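Local coordinates for protein adenosine deaminase 1 (Arthrobacter aurescens, PDB 3RYS) that probably catalyses the zinc-dependent hydrolytic deamination of adenine to hypoxanthine, a step in purine salvage, and holds adenine in a pocket beside the metal, at residues V234-L237 with V238-V242; F56-L59 with Q60-L63; T333-V336 with K337-T341; V257-L260 with A261-P264; Q307-L310 with A311-I315. One frame throughout, in Å; residues are numbered along the deposited sequence.

Interaction 1: V234-L237 with V238-V242; sequences VQRL and VAEQV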
loop_
_atom_site.group_PDB
_atom_site.type_symbol
_atom_site.label_atom_id
_atom_site.label_comp_id
_atom_site.label_asym_id
_atom_site.label_seq_id
_atom_site.Cartn_x
_atom_site.Cartn_y
_atom_site.Cartn_z
ATOM N N VAL A 234 9.282 -17.465 -9.568
ATOM C CA VAL A 234 9.184 -17.838 -8.163
ATOM C C VAL A 234 10.571 -18.158 -7.628
ATOM O O VAL A 234 10.894 -17.853 -6.483
ATOM C CB VAL A 234 8.298 -19.090 -7.974
ATOM C CG1 VAL A 234 8.257 -19.497 -6.509
ATOM C CG2 VAL A 234 6.897 -18.844 -8.507
ATOM N N GLN A 235 11.386 -18.770 -8.481
ATOM C CA GLN A 235 12.713 -19.240 -8.104
ATOM C C GLN A 235 13.631 -18.073 -7.776
ATOM O O GLN A 235 14.305 -18.073 -6.747
ATOM C CB GLN A 235 13.309 -20.066 -9.240
ATOM C CG GLN A 235 13.888 -21.397 -8.816
ATOM C CD GLN A 235 13.816 -22.437 -9.930
ATOM O OE1 GLN A 235 13.096 -23.433 -9.818
ATOM N NE2 GLN A 235 14.544 -22.198 -11.019
ATOM N N ARG A 236 13.648 -17.077 -8.655
ATOM C CA ARG A 236 14.453 -15.880 -8.441
ATOM C C ARG A 236 14.003 -15.087 -7.213
ATOM O O ARG A 236 14.829 -14.622 -6.426
ATOM C CB ARG A 236 14.415 -14.977 -9.670
ATOM C CG ARG A 236 14.982 -13.600 -9.400
ATOM C CD ARG A 236 14.662 -12.635 -10.521
ATOM N NE ARG A 236 15.315 -11.351 -10.308
ATOM C CZ ARG A 236 15.373 -10.390 -11.221
ATOM N NH1 ARG A 236 14.811 -10.577 -12.409
ATOM N NH2 ARG A 236 15.993 -9.248 -10.945
ATOM N N LEU A 237 12.692 -14.925 -7.061
ATOM C CA LEU A 237 12.140 -14.245 -5.896
ATOM C C LEU A 237 12.690 -14.864 -4.618
ATOM O O LEU A 237 13.284 -14.181 -3.782
ATOM C CB LEU A 237 10.615 -14.329 -5.911
ATOM C CG LEU A 237 9.843 -13.203 -6.610
ATOM C CD1 LEU A 237 10.701 -12.441 -7.609
ATOM C CD2 LEU A 237 8.590 -13.747 -7.273
ATOM N N VAL A 238 12.496 -16.171 -4.480
ATOM C CA VAL A 238 13.014 -16.915 -3.341
ATOM C C VAL A 238 14.529 -16.751 -3.186
ATOM O O VAL A 238 15.032 -16.527 -2.084
ATOM C CB VAL A 238 12.686 -18.412 -3.473
ATOM C CG1 VAL A 238 13.471 -19.217 -2.451
ATOM C CG2 VAL A 238 11.196 -18.644 -3.317
ATOM N N ALA A 239 15.250 -16.867 -4.298
ATOM C CA ALA A 239 16.707 -16.786 -4.296
ATOM C C ALA A 239 17.227 -15.412 -3.865
ATOM O O ALA A 239 18.277 -15.302 -3.228
ATOM C CB ALA A 239 17.249 -17.143 -5.670
ATOM N N GLU A 240 16.497 -14.364 -4.224
ATOM C CA GLU A 240 16.966 -13.007 -3.974
ATOM C C GLU A 240 16.277 -12.381 -2.770
ATOM O O GLU A 240 16.684 -11.323 -2.292
ATOM C CB GLU A 240 16.764 -12.135 -5.215
ATOM C CG GLU A 240 17.401 -12.692 -6.474
ATOM C CD GLU A 240 17.325 -11.726 -7.643
ATOM O OE1 GLU A 240 16.820 -10.594 -7.455
ATOM O OE2 GLU A 240 17.777 -12.102 -8.748
ATOM N N GLN A 241 15.236 -13.041 -2.277
ATOM C CA GLN A 241 14.517 -12.537 -1.115
ATOM C C GLN A 241 13.877 -11.188 -1.417
ATOM O O GLN A 241 13.833 -10.301 -0.556
ATOM C CB GLN A 241 15.459 -12.411 0.086
ATOM C CG GLN A 241 15.574 -13.669 0.917
ATOM C CD GLN A 241 14.215 -14.255 1.259
ATOM O OE1 GLN A 241 13.648 -15.026 0.482
ATOM N NE2 GLN A 241 13.689 -13.898 2.430
ATOM N N VAL A 242 13.401 -11.030 -2.649
ATOM C CA VAL A 242 12.663 -9.838 -3.039
ATOM C C VAL A 242 11.402 -9.736 -2.191
ATOM O O VAL A 242 10.573 -10.640 -2.202
ATOM C CB VAL A 242 12.263 -9.887 -4.529
ATOM C CG1 VAL A 242 11.602 -8.586 -4.950
ATOM C CG2 VAL A 242 13.477 -10.180 -5.404
HETATM O O HOH W 1 11.139 -13.407 -2.261
#

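Interaction 2: F56-L59 with Q60-L63; sequences FTDL and QSFL. With ADE (adenine), chain D.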
loop_
_atom_site.group_PDB
_atom_site.type_symbol
_atom_site.label_atom_id
_atom_site.label_comp_id
_atom_site.label_asym_id
_atom_site.label_seq_id
_atom_site.Cartn_x
_atom_site.Cartn_y
_atom_site.Cartn_z
ATOM N N PHE A 56 -16.928 -4.944 -6.056
ATOM C CA PHE A 56 -16.045 -4.798 -7.208
ATOM C C PHE A 56 -16.006 -6.055 -8.065
ATOM O O PHE A 56 -16.317 -7.147 -7.593
ATOM C CB PHE A 56 -14.639 -4.397 -6.754
ATOM C CG PHE A 56 -14.630 -3.248 -5.785
ATOM C CD1 PHE A 56 -14.924 -1.964 -6.213
ATOM C CD2 PHE A 56 -14.344 -3.453 -4.445
ATOM C CE1 PHE A 56 -14.924 -0.909 -5.327
ATOM C CE2 PHE A 56 -14.344 -2.402 -3.552
ATOM C CZ PHE A 56 -14.634 -1.128 -3.991
ATOM N N THR A 57 -15.626 -5.879 -9.327
ATOM C CA THR A 57 -15.616 -6.961 -10.300
ATOM C C THR A 57 -14.196 -7.261 -10.755
ATOM O O THR A 57 -13.880 -8.379 -11.163
ATOM C CB THR A 57 -16.448 -6.576 -11.530
ATOM O OG1 THR A 57 -17.684 -5.998 -11.101
ATOM C CG2 THR A 57 -16.732 -7.794 -12.393
ATOM N N ASP A 58 -13.352 -6.235 -10.694
ATOM C CA ASP A 58 -11.950 -6.321 -11.097
ATOM C C ASP A 58 -11.243 -5.064 -10.608
ATOM O O ASP A 58 -11.863 -4.221 -9.958
ATOM C CB ASP A 58 -11.814 -6.475 -12.620
ATOM C CG ASP A 58 -12.488 -5.347 -13.403
ATOM O OD1 ASP A 58 -13.094 -4.444 -12.789
ATOM O OD2 ASP A 58 -12.408 -5.365 -14.650
ATOM N N LEU A 59 -9.956 -4.933 -10.911
ATOM C CA LEU A 59 -9.200 -3.769 -10.463
ATOM C C LEU A 59 -9.848 -2.473 -10.934
ATOM O O LEU A 59 -9.957 -1.509 -10.176
ATOM C CB LEU A 59 -7.752 -3.825 -10.952
ATOM C CG LEU A 59 -6.884 -2.626 -10.552
ATOM C CD1 LEU A 59 -6.826 -2.481 -9.038
ATOM C CD2 LEU A 59 -5.482 -2.739 -11.133
ATOM N N GLN A 60 -10.281 -2.463 -12.191
ATOM C CA GLN A 60 -10.793 -1.251 -12.817
ATOM C C GLN A 60 -12.042 -0.710 -12.122
ATOM O O GLN A 60 -12.121 0.481 -11.815
ATOM C CB GLN A 60 -11.062 -1.485 -14.305
ATOM C CG GLN A 60 -11.325 -0.208 -15.087
ATOM C CD GLN A 60 -10.228 0.833 -14.901
ATOM O OE1 GLN A 60 -9.061 0.592 -15.210
ATOM N NE2 GLN A 60 -10.607 2.003 -14.398
ATOM N N SER A 61 -13.014 -1.583 -11.872
ATOM C CA SER A 61 -14.249 -1.170 -11.219
ATOM C C SER A 61 -13.936 -0.481 -9.896
ATOM O O SER A 61 -14.624 0.461 -9.496
ATOM C CB SER A 61 -15.178 -2.366 -10.991
ATOM O OG SER A 61 -14.663 -3.244 -10.004
ATOM N N PHE A 62 -12.890 -0.953 -9.226
ATOM C CA PHE A 62 -12.461 -0.363 -7.967
ATOM C C PHE A 62 -11.837 1.008 -8.182
ATOM O O PHE A 62 -12.239 1.982 -7.552
ATOM C CB PHE A 62 -11.467 -1.274 -7.254
ATOM C CG PHE A 62 -10.521 -0.540 -6.350
ATOM C CD1 PHE A 62 -10.956 -0.030 -5.131
ATOM C CD2 PHE A 62 -9.197 -0.355 -6.716
ATOM C CE1 PHE A 62 -10.085 0.650 -4.291
ATOM C CE2 PHE A 62 -8.323 0.325 -5.886
ATOM C CZ PHE A 62 -8.767 0.830 -4.669
ATOM N N LEU A 63 -10.847 1.073 -9.068
ATOM C CA LEU A 63 -10.182 2.331 -9.383
ATOM C C LEU A 63 -11.204 3.430 -9.676
ATOM O O LEU A 63 -11.058 4.568 -9.217
ATOM C CB LEU A 63 -9.217 2.160 -10.562
ATOM C CG LEU A 63 -7.922 1.376 -10.314
ATOM C CD1 LEU A 63 -7.112 1.238 -11.598
ATOM C CD2 LEU A 63 -7.088 2.039 -9.235
HETATM N N9 ADE D . -4.344 1.936 -6.916
HETATM C C8 ADE D . -4.680 1.872 -5.590
HETATM N N7 ADE D . -4.632 0.661 -5.077
HETATM C C5 ADE D . -4.238 -0.126 -6.150
HETATM C C6 ADE D . -4.002 -1.513 -6.272
HETATM N N6 ADE D . -4.142 -2.370 -5.255
HETATM N N1 ADE D . -3.618 -1.980 -7.482
HETATM C C2 ADE D . -3.483 -1.113 -8.497
HETATM N N3 ADE D . -3.674 0.209 -8.506
HETATM C C4 ADE D . -4.055 0.642 -7.291
#

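Interaction 3: T333-V336 with K337-T341; sequences TEWV and KASVT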
loop_
_atom_site.group_PDB
_atom_site.type_symbol
_atom_site.label_atom_id
_atom_site.label_comp_id
_atom_site.label_asym_id
_atom_site.label_seq_id
_atom_site.Cartn_x
_atom_site.Cartn_y
_atom_site.Cartn_z
ATOM N N THR A 333 9.373 -10.356 18.562
ATOM C CA THR A 333 9.843 -11.316 19.529
ATOM C C THR A 333 9.140 -11.290 20.875
ATOM O O THR A 333 8.821 -12.299 21.383
ATOM C CB THR A 333 11.316 -11.178 19.833
ATOM O OG1 THR A 333 12.075 -11.207 18.641
ATOM C CG2 THR A 333 11.747 -12.314 20.682
ATOM N N GLU A 334 8.906 -10.134 21.449
ATOM C CA GLU A 334 8.122 -10.068 22.632
ATOM C C GLU A 334 6.715 -10.496 22.391
ATOM O O GLU A 334 6.180 -11.228 23.133
ATOM C CB GLU A 334 8.144 -8.681 23.228
ATOM C CG GLU A 334 9.336 -8.365 24.039
ATOM C CD GLU A 334 9.883 -9.518 24.832
ATOM O OE1 GLU A 334 9.250 -9.936 25.807
ATOM O OE2 GLU A 334 10.970 -9.996 24.490
ATOM N N TRP A 335 6.102 -10.020 21.347
ATOM C CA TRP A 335 4.710 -10.359 21.070
ATOM C C TRP A 335 4.511 -11.871 20.996
ATOM O O TRP A 335 3.534 -12.402 21.517
ATOM C CB TRP A 335 4.232 -9.695 19.777
ATOM C CG TRP A 335 2.837 -10.084 19.394
ATOM C CD1 TRP A 335 1.678 -9.576 19.898
ATOM C CD2 TRP A 335 2.456 -11.069 18.422
ATOM N NE1 TRP A 335 0.597 -10.182 19.303
ATOM C CE2 TRP A 335 1.046 -11.101 18.394
ATOM C CE3 TRP A 335 3.169 -11.928 17.579
ATOM C CZ2 TRP A 335 0.334 -11.959 17.550
ATOM C CZ3 TRP A 335 2.462 -12.778 16.743
ATOM C CH2 TRP A 335 1.059 -12.788 16.735
ATOM N N VAL A 336 5.446 -12.560 20.350
ATOM C CA VAL A 336 5.382 -14.012 20.224
ATOM C C VAL A 336 5.463 -14.709 21.577
ATOM O O VAL A 336 4.673 -15.607 21.869
ATOM C CB VAL A 336 6.518 -14.541 19.338
ATOM C CG1 VAL A 336 6.522 -16.062 19.330
ATOM C CG2 VAL A 336 6.379 -13.993 17.939
ATOM N N LYS A 337 6.361 -14.259 22.417
ATOM C CA LYS A 337 6.543 -14.842 23.703
ATOM C C LYS A 337 5.402 -14.613 24.612
ATOM O O LYS A 337 5.078 -15.435 25.404
ATOM C CB LYS A 337 7.762 -14.260 24.340
ATOM C CG LYS A 337 8.992 -14.831 23.890
ATOM C CD LYS A 337 10.064 -14.117 24.506
ATOM C CE LYS A 337 11.304 -14.309 23.756
ATOM N NZ LYS A 337 12.438 -14.283 24.653
ATOM N N ALA A 338 4.801 -13.465 24.493
ATOM C CA ALA A 338 3.636 -13.151 25.256
ATOM C C ALA A 338 2.370 -13.817 24.720
ATOM O O ALA A 338 1.381 -13.881 25.374
ATOM C CB ALA A 338 3.465 -11.701 25.276
ATOM N N SER A 339 2.434 -14.324 23.516
ATOM C CA SER A 339 1.278 -14.694 22.762
ATOM C C SER A 339 1.123 -16.159 22.531
ATOM O O SER A 339 0.212 -16.557 21.894
ATOM C CB SER A 339 1.333 -14.022 21.397
ATOM O OG SER A 339 0.742 -12.770 21.438
ATOM N N VAL A 340 2.021 -16.985 23.013
ATOM C CA VAL A 340 1.818 -18.412 22.832
ATOM C C VAL A 340 1.402 -19.029 24.122
ATOM O O VAL A 340 1.738 -18.517 25.176
ATOM C CB VAL A 340 3.037 -19.137 22.340
ATOM C CG1 VAL A 340 3.443 -18.647 20.987
ATOM C CG2 VAL A 340 4.143 -19.086 23.343
ATOM N N THR A 341 0.662 -20.132 24.015
ATOM C CA THR A 341 0.089 -20.843 25.158
ATOM C C THR A 341 1.125 -21.495 26.010
ATOM O O THR A 341 1.905 -22.237 25.529
ATOM C CB THR A 341 -0.837 -21.967 24.716
ATOM O OG1 THR A 341 -1.321 -21.698 23.420
ATOM C CG2 THR A 341 -1.979 -22.112 25.665
#

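Interaction 4: V257-L260 with A261-P264; sequences VDKL and ADHP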
loop_
_atom_site.group_PDB
_atom_site.type_symbol
_atom_site.label_atom_id
_atom_site.label_comp_id
_atom_site.label_asym_id
_atom_site.label_seq_id
_atom_site.Cartn_x
_atom_site.Cartn_y
_atom_site.Cartn_z
ATOM N N VAL A 257 -8.512 -13.245 -6.430
ATOM C CA VAL A 257 -8.633 -14.524 -5.738
ATOM C C VAL A 257 -10.099 -14.733 -5.377
ATOM O O VAL A 257 -10.757 -13.819 -4.876
ATOM C CB VAL A 257 -7.779 -14.560 -4.449
ATOM C CG1 VAL A 257 -8.078 -15.813 -3.651
ATOM C CG2 VAL A 257 -6.299 -14.486 -4.785
ATOM N N ASP A 258 -10.616 -15.929 -5.636
ATOM C CA ASP A 258 -12.043 -16.175 -5.464
ATOM C C ASP A 258 -12.475 -15.973 -4.017
ATOM O O ASP A 258 -13.268 -15.083 -3.715
ATOM C CB ASP A 258 -12.410 -17.580 -5.938
ATOM C CG ASP A 258 -13.899 -17.846 -5.869
ATOM O OD1 ASP A 258 -14.298 -19.029 -5.952
ATOM O OD2 ASP A 258 -14.672 -16.873 -5.728
ATOM N N LYS A 259 -11.955 -16.814 -3.131
ATOM C CA LYS A 259 -12.217 -16.693 -1.703
ATOM C C LYS A 259 -10.901 -16.603 -0.947
ATOM O O LYS A 259 -9.863 -17.058 -1.429
ATOM C CB LYS A 259 -13.025 -17.887 -1.198
ATOM C CG LYS A 259 -14.450 -17.939 -1.727
ATOM C CD LYS A 259 -14.989 -19.363 -1.734
ATOM C CE LYS A 259 -15.070 -19.943 -0.332
ATOM N NZ LYS A 259 -15.348 -21.410 -0.367
ATOM N N LEU A 260 -10.938 -16.014 0.240
ATOM C CA LEU A 260 -9.740 -15.928 1.054
ATOM C C LEU A 260 -9.162 -17.324 1.294
ATOM O O LEU A 260 -7.951 -17.489 1.428
ATOM C CB LEU A 260 -10.034 -15.234 2.383
ATOM C CG LEU A 260 -8.796 -15.027 3.252
ATOM C CD1 LEU A 260 -7.750 -14.236 2.482
ATOM C CD2 LEU A 260 -9.148 -14.335 4.559
ATOM N N ALA A 261 -10.029 -18.330 1.337
ATOM C CA ALA A 261 -9.586 -19.698 1.583
ATOM C C ALA A 261 -8.715 -20.202 0.437
ATOM O O ALA A 261 -8.006 -21.203 0.568
ATOM C CB ALA A 261 -10.779 -20.617 1.799
ATOM N N ASP A 262 -8.756 -19.489 -0.682
ATOM C CA ASP A 262 -8.016 -19.887 -1.871
ATOM C C ASP A 262 -6.725 -19.093 -2.054
ATOM O O ASP A 262 -6.047 -19.242 -3.068
ATOM C CB ASP A 262 -8.898 -19.724 -3.115
ATOM C CG ASP A 262 -10.185 -20.523 -3.026
ATOM O OD1 ASP A 262 -10.116 -21.724 -2.676
ATOM O OD2 ASP A 262 -11.262 -19.951 -3.304
ATOM N N HIS A 263 -6.379 -18.253 -1.084
ATOM C CA HIS A 263 -5.232 -17.364 -1.250
ATOM C C HIS A 263 -3.885 -18.083 -1.142
ATOM O O HIS A 263 -3.694 -18.917 -0.259
ATOM C CB HIS A 263 -5.288 -16.201 -0.267
ATOM C CG HIS A 263 -4.511 -15.007 -0.717
ATOM N ND1 HIS A 263 -3.136 -14.937 -0.635
ATOM C CD2 HIS A 263 -4.914 -13.838 -1.272
ATOM C CE1 HIS A 263 -2.729 -13.776 -1.115
ATOM N NE2 HIS A 263 -3.788 -13.091 -1.507
ATOM N N PRO A 264 -2.948 -17.748 -2.045
ATOM C CA PRO A 264 -1.622 -18.376 -2.142
ATOM C C PRO A 264 -0.689 -18.023 -0.995
ATOM O O PRO A 264 0.356 -18.652 -0.873
ATOM C CB PRO A 264 -1.045 -17.788 -3.436
ATOM C CG PRO A 264 -2.203 -17.177 -4.158
ATOM C CD PRO A 264 -3.154 -16.744 -3.101
#

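Interaction 5: Q307-L310 with A311-I315; sequences QATL and AANSI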
loop_
_atom_site.group_PDB
_atom_site.type_symbol
_atom_site.label_atom_id
_atom_site.label_comp_id
_atom_site.label_asym_id
_atom_site.label_seq_id
_atom_site.Cartn_x
_atom_site.Cartn_y
_atom_site.Cartn_z
ATOM N N GLN A 307 2.395 -15.831 11.882
ATOM C CA GLN A 307 2.089 -14.402 11.935
ATOM C C GLN A 307 3.331 -13.571 12.247
ATOM O O GLN A 307 3.569 -12.527 11.635
ATOM C CB GLN A 307 1.025 -14.122 12.995
ATOM C CG GLN A 307 -0.407 -14.100 12.490
ATOM C CD GLN A 307 -1.410 -13.902 13.621
ATOM O OE1 GLN A 307 -1.564 -14.768 14.484
ATOM N NE2 GLN A 307 -2.096 -12.761 13.620
ATOM N N ALA A 308 4.117 -14.034 13.213
ATOM C CA ALA A 308 5.337 -13.332 13.595
ATOM C C ALA A 308 6.318 -13.251 12.430
ATOM O O ALA A 308 6.928 -12.212 12.189
ATOM C CB ALA A 308 5.986 -14.013 14.782
ATOM N N THR A 309 6.471 -14.359 11.715
ATOM C CA THR A 309 7.347 -14.392 10.556
ATOM C C THR A 309 6.928 -13.316 9.554
ATOM O O THR A 309 7.770 -12.568 9.050
ATOM C CB THR A 309 7.353 -15.784 9.888
ATOM O OG1 THR A 309 7.875 -16.752 10.806
ATOM C CG2 THR A 309 8.212 -15.775 8.629
ATOM N N LEU A 310 5.626 -13.236 9.285
ATOM C CA LEU A 310 5.074 -12.226 8.383
ATOM C C LEU A 310 5.396 -10.816 8.867
ATOM O O LEU A 310 5.786 -9.949 8.081
ATOM C CB LEU A 310 3.559 -12.393 8.262
ATOM C CG LEU A 310 3.090 -13.668 7.565
ATOM C CD1 LEU A 310 1.580 -13.802 7.652
ATOM C CD2 LEU A 310 3.554 -13.687 6.116
ATOM N N ALA A 311 5.220 -10.599 10.167
ATOM C CA ALA A 311 5.528 -9.324 10.800
ATOM C C ALA A 311 6.994 -8.942 10.610
ATOM O O ALA A 311 7.303 -7.824 10.188
ATOM C CB ALA A 311 5.191 -9.381 12.284
ATOM N N ALA A 312 7.892 -9.870 10.927
ATOM C CA ALA A 312 9.323 -9.593 10.857
ATOM C C ALA A 312 9.781 -9.363 9.417
ATOM O O ALA A 312 10.678 -8.557 9.168
ATOM C CB ALA A 312 10.127 -10.709 11.518
ATOM N N ASN A 313 9.168 -10.070 8.473
ATOM C CA ASN A 313 9.416 -9.803 7.065
ATOM C C ASN A 313 9.144 -8.334 6.759
ATOM O O ASN A 313 9.995 -7.633 6.216
ATOM C CB ASN A 313 8.531 -10.679 6.177
ATOM C CG ASN A 313 9.019 -12.112 6.095
ATOM O OD1 ASN A 313 8.386 -12.958 5.458
ATOM N ND2 ASN A 313 10.147 -12.393 6.736
ATOM N N SER A 314 7.952 -7.874 7.122
ATOM C CA SER A 314 7.543 -6.507 6.833
ATOM C C SER A 314 8.534 -5.491 7.400
ATOM O O SER A 314 8.706 -4.402 6.844
ATOM C CB SER A 314 6.146 -6.235 7.388
ATOM O OG SER A 314 6.216 -5.836 8.746
ATOM N N ILE A 315 9.186 -5.846 8.502
ATOM C CA ILE A 315 10.149 -4.943 9.118
ATOM C C ILE A 315 11.485 -5.006 8.392
ATOM O O ILE A 315 12.077 -3.972 8.083
ATOM C CB ILE A 315 10.345 -5.236 10.619
ATOM C CG1 ILE A 315 9.017 -5.083 11.364
ATOM C CG2 ILE A 315 11.393 -4.306 11.207
ATOM C CD1 ILE A 315 9.083 -5.452 12.823
#

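Interaction 1: V234-L237 with V238-V242
R236 and E240 form a salt bridge four residues apart on the last turns of helix 231-240, one of the helices of this TIM-barrel hydrolase. From CB the arginine chain sets off with CG anti to the backbone N (chi1 168°) and stays extended as far as NE. CG already meets the glutamate, with OE2 3.2 Å away, and CD runs past the same oxygen. NE is the atom engaged: it lies 3.0 Å from OE2 in a bent, weak bond and 3.3 Å from OE1 in a straighter but also weak one. OE1 is at the guanidinium edge and in its plane, whereas OE2 comes in obliquely, since the two flat groups are turned 57° against each other. Beyond NE the tip belongs elsewhere, because NH1 makes a salt bridge with D214 at the end of helix 206-214. R236 thus ties two helices together as well as two turns of its own.

Beneath the pair, the bond from E240 N to R236 O (2.8 Å) is among the last of the regular helical series, before Q241 takes a positive phi and turns the chain out of the helix. On the inner side L237 CD1 packs on V242 CG2, and both residues also rest on L213. A water lies 2.8 Å from V242 O, to which it donates, and donates weakly to L237 O.

Interaction 2: F56-L59 with Q60-L63
D58 and S61 make a helix N-cap at the start of helix 59-69, and within the first turn and a half L59, F62 and L63 put side chains against bound adenine. The cap rests on D58 OD1, which accepts from S61 N at 3.0 Å on the syn side of the carboxylate, though out of its plane. With chi1 at 57°, the aspartate CG sits between the backbone N and the carbonyl carbon, which brings the carboxylate back over the first turn. S61 answers with its hydroxyl: OG donates to D58 O and accepts a nearly straight bond from T57 N at 2.9 Å, fastening the incoming loop to the helix by both of its polar roles.

In the TIM-barrel fold of the adenosine deaminase family, this helix belongs to the long excursion that follows strand 15-17, and here its inner side forms part of the ligand pocket. Its aromatic anchor is a T-shaped stack: the edge of F62 is directed at the face of F56, with centroids 5.5 Å apart and planes at 89°. F62 CB also lies over that face in a CH-pi contact.

Another part of the F62 rim meets the ligand, with adenine C8 in the ring plane and CE2 3.8 Å from N7. The leucines approach other atoms of the base. L59 CD1 is 3.6 Å from N1 of adenine, while L63 CD2 lies 3.6 Å from N9; between themselves L59 CG and L63 CD1 touch at 4.0 Å.

Interaction 3: T333-V336 with K337-T341
The backbone of T333-V336 runs on into K337-T341 through helical bonds, A338 N to E334 O at 3.0 Å and, more weakly, K337 N to T333 O. S339 N bonds to V336 O at 3.1 Å, three residues back, and reaches that oxygen from above the carbonyl plane.

Among the side chains, T333 and K337 run side by side on the outer face, pointing the same way, and T333 CG2 touches K337 CE at 3.7 Å. E334 OE2 stays 4.5 Å from K337 NZ, beyond a salt bridge. On the other face the W335 indole swings away from its own backbone N (chi1 176°), and its NE1 is engaged by T11 OG1, so the ring is held between the helix and the N-terminal segment of the chain. As modelled, S339 OG lies over one face of this indole, a placement that is doubtful because the serine stands too close to the W335 carbonyl. V336 CG1 approaches V340 CG1 at 4.3 Å on the side next to helix 304-317. The arrangement is that of an amphipathic C-terminal helix on the outside of the barrel, with W335 and V336 turned inward.

Interaction 4: V257-L260 with A261-P264
K259 O accepts from D262 N at 2.8 Å in a tight turn, and the same two residues are joined again by a side chain. D262 OD2 reaches back to K259 N at 3.2 Å and is met on its anti side, somewhat out of the carboxylate plane. Because the aspartate CG is anti to its own carbonyl carbon (chi1 -57°), the carboxylate folds back over the residues just before it. D258 lies alongside, pointing the same way, with OD1 4.1 Å from D262 OD2. Two like charges so near would be expected to disfavour each other, but D258 OD2 has R255 as a salt-bridge partner, which probably offsets the cost.

The following bond, H263 N to L260 O at 3.1 Å, repeats the three-residue span. In both backbone bonds the donor stands above the carbonyl plane, consistent with the tight three-residue span of a 3-10 turn.

Apolar groups close the inner side. V257 CG2 meets H263 CD2 at 3.8 Å, the two side chains crossing at about a right angle, while V257 CG1 faces D262 CB. L260 CD1 comes to 4.2 Å from H263 CB, and the leucine side chain packs onward against helices 248-253 and 289-300. Both imidazole nitrogens are engaged: NE2 with N251 ND2, and ND1 with the backbone N of L265, a cap on helix 265-270. The whole is a 3-10 turn leading into a capped helix, within the crossover connection between the parallel strands 244-246 and 275-277 of the barrel.

Interaction 5: Q307-L310 with A311-I315
S314 N bonds to L310 O at 3.1 Å, one turn apart on helix 304-317, and the two side chains set off to roughly the same side of the helix. The other pairs at this spacing do likewise: A308 with A312, Q307 with A311, T309 with N313. A308, A311 and A312 are alanines, which reach little beyond the backbone, and the side chains run alongside with little direct touching. What they meet is mostly the backbone of the preceding turn: A311 CB lies 3.3 Å from A308 O, and N313 CB is 3.5 Å from T309 O.

Regular bonds underlie this pattern, among them A312 N to A308 O at 2.8 Å. S314 adds a side-chain bond. A chi1 near 86° tucks its OG back against the main chain, and from there it donates to A311 O at 2.7 Å. That oxygen also accepts from I315 N, so two donors grip one carbonyl, while S314 OG has a further partner in A16 N on the first strand. T309, which is exposed, turns its OG1 back to P305 O.

The sides of the helix meet different parts of the fold. L310 lies on V275 and V277 of strand 275-277 and on F293, and S314 rests on C276. Q307 reaches F293 and V297 of helix 289-300, P13 is next to Q307 and A311, and N313 lies by N274. A308 and I315 face helix 322-339, A308 meeting V336 and I315 meeting L328, L329 and V332.

In the fold
Interaction 5 is the buried one of the five and is made mainly of regular backbone bonds, with alanines between larger residues. Interaction 3, a surface contact, carries charged chains outward, yet its inner side touches interaction 5 directly, W335 and V336 packing on Q307 and A308 as consecutive helices meet. Interactions 1, 2 and 4 are partly buried and each marks a helix end: interaction 1 a C-terminus with a salt bridge, interaction 2 an N-terminus capped by a carboxylate, interaction 4 a turn whose imidazole caps the next helix. Of the five, interaction 2 alone touches adenine; its centre lies about 29 Å from that of interaction 5, across the chain's centre.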